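Local coordinates for protein uncharacterized peptidase Lmo0363 (Listeria monocytogenes, PDB 3L4E) that is probably a serine peptidase of the S51 (peptidase E-like) family, hydrolysing peptide bonds with a nucleophilic serine, although its substrates are not established, at residues S9-V14 against I187-A192; K3-L7 against L153-T158; G87-L93 against A121-I125. All coordinates share one frame; numbering follows the deposited sequence.

Interaction 1 (S9-V14 against I187-A192); sequences SSFKDV and ISNHEA. With SO4 (sulfate ion), chain B.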
loop_
_atom_site.group_PDB
_atom_site.type_symbol
_atom_site.label_atom_id
_atom_site.label_comp_id
_atom_site.label_asym_id
_atom_site.label_seq_id
_atom_site.Cartn_x
_atom_site.Cartn_y
_atom_site.Cartn_z
ATOM N N SER A 9 -7.365 -3.961 -0.529
ATOM C CA SER A 9 -7.443 -3.927 -1.992
ATOM C C SER A 9 -8.013 -2.599 -2.468
ATOM O O SER A 9 -7.764 -2.165 -3.594
ATOM C CB SER A 9 -8.354 -5.040 -2.516
ATOM O OG SER A 9 -7.948 -6.318 -2.081
ATOM N N SER A 10 -8.800 -1.967 -1.601
ATOM C CA SER A 10 -9.609 -0.820 -1.983
ATOM C C SER A 10 -10.004 -0.072 -0.725
ATOM O O SER A 10 -10.963 -0.445 -0.054
ATOM C CB SER A 10 -10.858 -1.297 -2.732
ATOM O OG SER A 10 -11.751 -0.229 -3.008
ATOM N N PHE A 11 -9.245 0.965 -0.379
ATOM C CA PHE A 11 -9.457 1.626 0.899
ATOM C C PHE A 11 -10.895 2.129 1.027
ATOM O O PHE A 11 -11.502 2.013 2.084
ATOM C CB PHE A 11 -8.438 2.755 1.137
ATOM C CG PHE A 11 -8.553 3.389 2.503
ATOM C CD1 PHE A 11 -8.016 2.758 3.612
ATOM C CD2 PHE A 11 -9.222 4.593 2.680
ATOM C CE1 PHE A 11 -8.130 3.312 4.883
ATOM C CE2 PHE A 11 -9.343 5.165 3.946
ATOM C CZ PHE A 11 -8.798 4.523 5.053
ATOM N N LYS A 12 -11.444 2.657 -0.061
ATOM C CA LYS A 12 -12.777 3.236 -0.002
ATOM C C LYS A 12 -13.848 2.189 0.313
ATOM O O LYS A 12 -14.946 2.541 0.731
ATOM C CB LYS A 12 -13.106 4.010 -1.287
ATOM C CG LYS A 12 -13.189 3.174 -2.550
ATOM C CD LYS A 12 -14.573 2.599 -2.760
ATOM C CE LYS A 12 -14.703 1.958 -4.137
ATOM N NZ LYS A 12 -16.096 1.484 -4.402
ATOM N N ASP A 13 -13.520 0.913 0.131
ATOM C CA ASP A 13 -14.480 -0.166 0.373
ATOM C C ASP A 13 -14.415 -0.693 1.804
ATOM O O ASP A 13 -15.288 -1.459 2.226
ATOM C CB ASP A 13 -14.257 -1.325 -0.602
ATOM C CG ASP A 13 -14.818 -1.052 -1.985
ATOM O OD1 ASP A 13 -15.736 -0.212 -2.115
ATOM O OD2 ASP A 13 -14.351 -1.701 -2.941
ATOM N N VAL A 14 -13.395 -0.287 2.561
ATOM C CA VAL A 14 -13.221 -0.821 3.918
ATOM C C VAL A 14 -12.964 0.254 4.975
ATOM O O VAL A 14 -12.325 -0.007 6.002
ATOM C CB VAL A 14 -12.079 -1.865 3.986
ATOM C CG1 VAL A 14 -12.404 -3.088 3.135
ATOM C CG2 VAL A 14 -10.748 -1.251 3.538
ATOM N N ILE A 187 -6.738 -11.420 -0.490
ATOM C CA ILE A 187 -7.785 -10.565 0.086
ATOM C C ILE A 187 -8.658 -9.949 -1.004
ATOM O O ILE A 187 -8.162 -9.480 -2.030
ATOM C CB ILE A 187 -7.236 -9.443 1.011
ATOM C CG1 ILE A 187 -6.190 -8.578 0.293
ATOM C CG2 ILE A 187 -6.695 -10.031 2.311
ATOM C CD1 ILE A 187 -5.832 -7.282 1.026
ATOM N N SER A 188 -9.965 -9.970 -0.779
ATOM C CA SER A 188 -10.929 -9.402 -1.712
ATOM C C SER A 188 -11.084 -7.896 -1.508
ATOM O O SER A 188 -10.457 -7.311 -0.622
ATOM C CB SER A 188 -12.286 -10.083 -1.534
ATOM O OG SER A 188 -12.805 -9.836 -0.235
ATOM N N ASN A 189 -11.923 -7.268 -2.327
ATOM C CA ASN A 189 -12.140 -5.823 -2.228
ATOM C C ASN A 189 -12.708 -5.359 -0.886
ATOM O O ASN A 189 -12.461 -4.231 -0.456
ATOM C CB ASN A 189 -13.030 -5.323 -3.363
ATOM C CG ASN A 189 -12.316 -5.296 -4.694
ATOM O OD1 ASN A 189 -12.946 -5.409 -5.749
ATOM N ND2 ASN A 189 -10.996 -5.157 -4.658
ATOM N N HIS A 190 -13.463 -6.222 -0.218
ATOM C CA HIS A 190 -14.051 -5.829 1.062
ATOM C C HIS A 190 -13.382 -6.484 2.266
ATOM O O HIS A 190 -13.954 -6.537 3.353
ATOM C CB HIS A 190 -15.561 -6.049 1.049
ATOM C CG HIS A 190 -16.275 -5.169 0.072
ATOM N ND1 HIS A 190 -16.396 -5.485 -1.263
ATOM C CD2 HIS A 190 -16.873 -3.965 0.231
ATOM C CE1 HIS A 190 -17.058 -4.524 -1.882
ATOM N NE2 HIS A 190 -17.364 -3.592 -0.997
ATOM N N GLU A 191 -12.155 -6.958 2.065
ATOM C CA GLU A 191 -11.332 -7.480 3.154
ATOM C C GLU A 191 -10.160 -6.548 3.440
ATOM O O GLU A 191 -9.650 -5.874 2.546
ATOM C CB GLU A 191 -10.783 -8.877 2.810
ATOM C CG GLU A 191 -11.763 -10.035 3.037
ATOM C CD GLU A 191 -11.194 -11.381 2.591
ATOM O OE1 GLU A 191 -10.432 -11.399 1.601
ATOM O OE2 GLU A 191 -11.515 -12.415 3.220
ATOM N N ALA A 192 -9.733 -6.513 4.697
ATOM C CA ALA A 192 -8.515 -5.812 5.068
ATOM C C ALA A 192 -7.712 -6.724 5.978
ATOM O O ALA A 192 -8.273 -7.629 6.604
ATOM C CB ALA A 192 -8.837 -4.493 5.758
HETATM S S SO4 B . -15.903 -9.093 -1.599
HETATM O O1 SO4 B . -15.409 -7.844 -2.175
HETATM O O2 SO4 B . -17.341 -8.978 -1.354
HETATM O O3 SO4 B . -15.632 -10.202 -2.506
HETATM O O4 SO4 B . -15.226 -9.338 -0.329
HETATM O O HOH W 1 -9.968 -4.063 0.671
HETATM O O HOH W 2 -18.562 -1.186 -1.277
#
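Ser9 meets the turn at Asn189 through both of its side-chain atoms, and together with Asn189 and Val14 it accounts for much of the surface buried here. Its CB packs 3.4 Å from ND2 of Asn189. Its OG lies beside its own backbone N (chi1 -56°), which brings it to Ser188 O at 3.1 Å, a weak and unsettled bond because Ile187 O is 3.2 Å from the same OG; this OG also accepts from His161 N. Asn189 directs ND2 to ND1 of His161, a charge-relay residue by similarity, while its main-chain O is reached by water 1 at 2.7 Å. That water also accepts from Ser9 N and donates to Glu191 O, so three backbone groups share one solvent molecule. Val14 adds an apolar flank, its CG1 3.6 Å from His190 C.

Alongside, the carboxylate of Asp13 is stacked on the His190 ring with planes 18° apart, and Asp13 CB makes a CH-pi contact over the ring face, 4.1 Å from its centroid. The ring edge binds polar partners in its plane: ND1 donates to O1 of a sulfate ion, probably from the crystallisation liquor, at 2.7 Å in a nearly straight bond (170°), and NE2 meets water 2. The chemistry implies a second shell round the putative active site: Asn189 would help fix the rotation of the His161 imidazole, and Ser9 its backbone.

Interaction 2 (K3-L7 against L153-T158); sequences KNLFL and LVDFST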
loop_
_atom_site.group_PDB
_atom_site.type_symbol
_atom_site.label_atom_id
_atom_site.label_comp_id
_atom_site.label_asym_id
_atom_site.label_seq_id
_atom_site.Cartn_x
_atom_site.Cartn_y
_atom_site.Cartn_z
ATOM N N LYS A 3 5.481 -2.870 14.157
ATOM C CA LYS A 3 4.922 -3.123 12.839
ATOM C C LYS A 3 3.401 -2.963 12.859
ATOM O O LYS A 3 2.666 -3.888 13.209
ATOM C CB LYS A 3 5.306 -4.518 12.350
ATOM C CG LYS A 3 5.127 -4.713 10.854
ATOM C CD LYS A 3 5.126 -6.189 10.484
ATOM C CE LYS A 3 6.407 -6.880 10.877
ATOM N NZ LYS A 3 6.276 -8.340 10.637
ATOM N N ASN A 4 2.945 -1.775 12.488
ATOM C CA ASN A 4 1.523 -1.456 12.447
ATOM C C ASN A 4 1.121 -1.202 11.004
ATOM O O ASN A 4 1.475 -0.170 10.435
ATOM C CB ASN A 4 1.241 -0.215 13.294
ATOM C CG ASN A 4 1.607 -0.410 14.750
ATOM O OD1 ASN A 4 0.872 -1.035 15.502
ATOM N ND2 ASN A 4 2.756 0.118 15.150
ATOM N N LEU A 5 0.400 -2.151 10.408
ATOM C CA LEU A 5 0.041 -2.080 9.000
ATOM C C LEU A 5 -1.437 -2.358 8.823
ATOM O O LEU A 5 -1.998 -3.213 9.510
ATOM C CB LEU A 5 0.817 -3.118 8.185
ATOM C CG LEU A 5 2.286 -3.393 8.516
ATOM C CD1 LEU A 5 2.805 -4.552 7.660
ATOM C CD2 LEU A 5 3.123 -2.149 8.314
ATOM N N PHE A 6 -2.055 -1.644 7.888
ATOM C CA PHE A 6 -3.426 -1.919 7.473
ATOM C C PHE A 6 -3.372 -2.132 5.970
ATOM O O PHE A 6 -3.050 -1.200 5.237
ATOM C CB PHE A 6 -4.303 -0.713 7.819
ATOM C CG PHE A 6 -5.746 -0.855 7.425
ATOM C CD1 PHE A 6 -6.675 -1.379 8.320
ATOM C CD2 PHE A 6 -6.185 -0.447 6.171
ATOM C CE1 PHE A 6 -8.016 -1.490 7.976
ATOM C CE2 PHE A 6 -7.534 -0.562 5.817
ATOM C CZ PHE A 6 -8.443 -1.083 6.720
ATOM N N LEU A 7 -3.642 -3.358 5.516
ATOM C CA LEU A 7 -3.535 -3.682 4.093
ATOM C C LEU A 7 -4.917 -3.899 3.485
ATOM O O LEU A 7 -5.779 -4.526 4.095
ATOM C CB LEU A 7 -2.649 -4.919 3.879
ATOM C CG LEU A 7 -1.283 -4.881 4.568
ATOM C CD1 LEU A 7 -0.456 -6.151 4.266
ATOM C CD2 LEU A 7 -0.521 -3.632 4.146
ATOM N N LEU A 153 8.229 -6.772 4.807
ATOM C CA LEU A 153 7.696 -6.525 6.142
ATOM C C LEU A 153 6.984 -7.745 6.691
ATOM O O LEU A 153 6.954 -7.960 7.897
ATOM C CB LEU A 153 6.713 -5.352 6.116
ATOM C CG LEU A 153 7.328 -3.960 6.096
ATOM C CD1 LEU A 153 6.378 -2.967 5.460
ATOM C CD2 LEU A 153 7.700 -3.538 7.509
ATOM N N VAL A 154 6.385 -8.524 5.799
ATOM C CA VAL A 154 5.688 -9.736 6.190
ATOM C C VAL A 154 6.174 -10.880 5.318
ATOM O O VAL A 154 6.664 -10.669 4.209
ATOM C CB VAL A 154 4.156 -9.597 6.077
ATOM C CG1 VAL A 154 3.626 -8.606 7.118
ATOM C CG2 VAL A 154 3.756 -9.178 4.673
ATOM N N ASP A 155 6.046 -12.095 5.823
ATOM C CA ASP A 155 6.524 -13.247 5.081
ATOM C C ASP A 155 5.555 -13.599 3.961
ATOM O O ASP A 155 5.905 -14.313 3.025
ATOM C CB ASP A 155 6.734 -14.439 6.015
ATOM C CG ASP A 155 7.858 -14.211 7.013
ATOM O OD1 ASP A 155 8.651 -13.262 6.822
ATOM O OD2 ASP A 155 7.954 -14.988 7.989
ATOM N N PHE A 156 4.335 -13.079 4.046
ATOM C CA PHE A 156 3.313 -13.419 3.060
ATOM C C PHE A 156 3.191 -12.423 1.902
ATOM O O PHE A 156 3.635 -11.270 1.998
ATOM C CB PHE A 156 1.952 -13.671 3.728
ATOM C CG PHE A 156 1.392 -12.480 4.469
ATOM C CD1 PHE A 156 0.661 -11.507 3.802
ATOM C CD2 PHE A 156 1.575 -12.349 5.838
ATOM C CE1 PHE A 156 0.124 -10.426 4.484
ATOM C CE2 PHE A 156 1.043 -11.263 6.529
ATOM C CZ PHE A 156 0.323 -10.299 5.845
ATOM N N SER A 157 2.585 -12.890 0.809
ATOM C CA SER A 157 2.441 -12.107 -0.416
ATOM C C SER A 157 0.981 -11.745 -0.678
ATOM O O SER A 157 0.208 -12.551 -1.205
ATOM C CB SER A 157 3.007 -12.879 -1.610
ATOM O OG SER A 157 4.375 -13.186 -1.411
ATOM N N THR A 158 0.612 -10.522 -0.317
ATOM C CA THR A 158 -0.775 -10.089 -0.409
ATOM C C THR A 158 -1.231 -10.030 -1.859
ATOM O O THR A 158 -0.549 -9.462 -2.712
ATOM C CB THR A 158 -0.974 -8.725 0.262
ATOM O OG1 THR A 158 -0.514 -8.796 1.618
ATOM C CG2 THR A 158 -2.438 -8.312 0.236
#
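Packing against one face of the central mixed sheet defines this contact: strand 4-8, which lies between 115-119 and 191-196 in the core of this class I glutaminase-like alpha/beta fold, is covered by the chain that leads into strand 157-159. Even where the backbones come nearest they stay well separated, 8.0 Å between the CA atoms of Lys3 and Leu153 and 8.3 Å between those of Leu7 and Thr158, so side chains fill the interval and no strand pairing joins the two segments. The alternation of strand 4-8 sets the pattern, since Leu5 and Leu7 send their CB atoms toward 153-158.

Leu5 CD1 touches Leu153 CB and also meets Val154 CG1 at 4.2 Å; the Leu5 and Val154 side chains approach tip to tip. Val154 works on two fronts, because its other methyl, CG2, sits 3.7 Å above the plane of the Phe156 ring, over its centre. Further along, Leu7 CD1 comes obliquely to Phe156 CE1 at 4.3 Å and lies 3.7 Å from Thr158 OG1. Ile110 of helix 102-111 packs on both Leu5 and Leu153, and Ile195 of strand 191-196 touches Leu5, Leu7 and Phe156, extending the apolar layer.

At the edge of this layer the interaction becomes polar. The Lys3 chain runs extended from its backbone and then bends at chi3 (-60°), which sets CE 3.2 Å from Leu153 O, in front of the carbonyl oxygen. Lys3 NZ donates a hydrogen bond to Leu153 O at 2.8 Å, nearly in line with the C=O (167°).

Interaction 3 (G87-L93 against A121-I125); sequences GGNTFFL and AGAVI. With SO4 (sulfate ion), chain C.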
loop_
_atom_site.group_PDB
_atom_site.type_symbol
_atom_site.label_atom_id
_atom_site.label_comp_id
_atom_site.label_asym_id
_atom_site.label_seq_id
_atom_site.Cartn_x
_atom_site.Cartn_y
_atom_site.Cartn_z
ATOM N N GLY A 87 -3.092 2.490 -4.558
ATOM C CA GLY A 87 -2.915 1.501 -5.603
ATOM C C GLY A 87 -2.298 2.091 -6.859
ATOM O O GLY A 87 -2.048 3.291 -6.945
ATOM N N GLY A 88 -2.034 1.231 -7.836
ATOM C CA GLY A 88 -1.470 1.645 -9.105
ATOM C C GLY A 88 -0.536 0.561 -9.603
ATOM O O GLY A 88 -0.747 -0.622 -9.321
ATOM N N ASN A 89 0.498 0.952 -10.342
ATOM C CA ASN A 89 1.462 -0.017 -10.843
ATOM C C ASN A 89 2.509 -0.324 -9.776
ATOM O O ASN A 89 3.302 0.554 -9.398
ATOM C CB ASN A 89 2.119 0.484 -12.125
ATOM C CG ASN A 89 2.998 -0.561 -12.760
ATOM O OD1 ASN A 89 4.073 -0.874 -12.244
ATOM N ND2 ASN A 89 2.546 -1.115 -13.881
ATOM N N THR A 90 2.509 -1.566 -9.288
ATOM C CA THR A 90 3.405 -1.942 -8.196
ATOM C C THR A 90 4.872 -1.809 -8.586
ATOM O O THR A 90 5.700 -1.434 -7.762
ATOM C CB THR A 90 3.158 -3.387 -7.697
ATOM O OG1 THR A 90 1.765 -3.586 -7.464
ATOM C CG2 THR A 90 3.926 -3.663 -6.392
ATOM N N PHE A 91 5.199 -2.128 -9.837
ATOM C CA PHE A 91 6.594 -2.070 -10.269
ATOM C C PHE A 91 7.117 -0.636 -10.315
ATOM O O PHE A 91 8.220 -0.358 -9.859
ATOM C CB PHE A 91 6.789 -2.804 -11.595
ATOM C CG PHE A 91 6.479 -4.262 -11.502
ATOM C CD1 PHE A 91 7.453 -5.171 -11.125
ATOM C CD2 PHE A 91 5.195 -4.727 -11.758
ATOM C CE1 PHE A 91 7.156 -6.516 -11.015
ATOM C CE2 PHE A 91 4.895 -6.070 -11.655
ATOM C CZ PHE A 91 5.873 -6.963 -11.281
ATOM N N PHE A 92 6.311 0.281 -10.831
ATOM C CA PHE A 92 6.725 1.680 -10.851
ATOM C C PHE A 92 6.895 2.219 -9.432
ATOM O O PHE A 92 7.874 2.915 -9.132
ATOM C CB PHE A 92 5.737 2.542 -11.628
ATOM C CG PHE A 92 6.168 3.966 -11.747
ATOM C CD1 PHE A 92 7.243 4.310 -12.556
ATOM C CD2 PHE A 92 5.530 4.960 -11.025
ATOM C CE1 PHE A 92 7.661 5.620 -12.657
ATOM C CE2 PHE A 92 5.938 6.271 -11.121
ATOM C CZ PHE A 92 7.008 6.606 -11.936
ATOM N N LEU A 93 5.946 1.887 -8.561
ATOM C CA LEU A 93 6.035 2.255 -7.150
ATOM C C LEU A 93 7.340 1.775 -6.509
ATOM O O LEU A 93 8.077 2.560 -5.899
ATOM C CB LEU A 93 4.827 1.712 -6.387
ATOM C CG LEU A 93 4.820 1.862 -4.862
ATOM C CD1 LEU A 93 4.804 3.322 -4.425
ATOM C CD2 LEU A 93 3.633 1.095 -4.278
ATOM N N ALA A 121 -1.308 -2.127 -4.836
ATOM C CA ALA A 121 0.150 -2.000 -5.019
ATOM C C ALA A 121 0.868 -1.684 -3.693
ATOM O O ALA A 121 1.957 -2.210 -3.415
ATOM C CB ALA A 121 0.477 -0.924 -6.054
ATOM N N GLY A 122 0.262 -0.828 -2.876
ATOM C CA GLY A 122 0.865 -0.443 -1.608
ATOM C C GLY A 122 0.871 -1.575 -0.594
ATOM O O GLY A 122 1.698 -1.593 0.323
ATOM N N ALA A 123 -0.054 -2.520 -0.750
ATOM C CA ALA A 123 -0.015 -3.760 0.032
ATOM C C ALA A 123 0.975 -4.763 -0.554
ATOM O O ALA A 123 1.691 -5.449 0.181
ATOM C CB ALA A 123 -1.403 -4.397 0.111
ATOM N N VAL A 124 1.006 -4.867 -1.878
ATOM C CA VAL A 124 1.876 -5.840 -2.517
ATOM C C VAL A 124 3.345 -5.596 -2.142
ATOM O O VAL A 124 4.099 -6.556 -1.925
ATOM C CB VAL A 124 1.671 -5.866 -4.055
ATOM C CG1 VAL A 124 2.709 -6.757 -4.742
ATOM C CG2 VAL A 124 0.266 -6.336 -4.391
ATOM N N ILE A 125 3.763 -4.329 -2.053
ATOM C CA ILE A 125 5.177 -4.057 -1.737
ATOM C C ILE A 125 5.599 -4.418 -0.304
ATOM O O ILE A 125 6.790 -4.361 0.019
ATOM C CB ILE A 125 5.621 -2.594 -2.060
ATOM C CG1 ILE A 125 4.854 -1.585 -1.207
ATOM C CG2 ILE A 125 5.474 -2.289 -3.540
ATOM C CD1 ILE A 125 5.474 -0.193 -1.257
HETATM S S SO4 C . -0.666 -1.466 -15.986
HETATM O O1 SO4 C . 0.389 -1.072 -16.913
HETATM O O2 SO4 C . -1.904 -0.776 -16.326
HETATM O O3 SO4 C . -0.863 -2.906 -16.081
HETATM O O4 SO4 C . -0.273 -1.120 -14.620
HETATM O O HOH W 3 -2.756 -1.494 -7.427
#
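Thr90, in the first turn of helix 90-100, faces Ala121 at the start of helix 121-124, with their CA atoms 4.5 Å apart. From Thr90 CB, 4.0 Å from Ala121 CB, the side chain divides. OG1 lies 3.3 Å from Ala121 CB, while its hydrogen-bond partner is Asp137 OD2. The methyl CG2, trans to the main-chain nitrogen, meets Val124 CG1 at 3.7 Å and Ile125 CG2 at 3.5 Å. One turn later the Leu93 side chain crosses that of Ile125 at about a right angle, its CD2 3.8 Å from Ile125 CD1, and CD2 also packs on Ala121 CB.

Before the helix, Gly88 O approaches Ala121 CB, and water 3 accepts from both Gly88 N and Ala121 N. Asn89 is the N-cap: its OD1 accepts from Phe92 N at 2.9 Å with an N-H...O angle of 162°, and ND2 donates to a sulfate and to Ser138 O. Strand 115-119 turns through the putative nucleophile Ser120, with Gly118 and Gly122 either side in sequence, into helix 121-124, consistent with a nucleophile elbow. The contact thus sets the first turn of helix 90-100, which follows strand 82-85, against the short helix after the neighbouring parallel strand.

The three contacts lie at graded distances from the probable Ser120-His161 site. Interaction 1 supplies second-shell groups: the Asn189 side chain is about 3 Å from that of His161, and the Ser9 side chain about 4 Å from that of Ser120. Interaction 3 holds the helix immediately after Ser120, and is nested in sequence within the loops closed by the other two. Interaction 2 lies farther off, with the Thr158 side chain about 8 Å from that of Ser120, yet touches both others: Ile187 CD1 packs on Thr158 CG2 at 3.6 Å, and Leu7 CB on Ala123 CB at 4.0 Å. Interactions 1 and 3 do not touch, their nearest atoms being about 5 Å apart.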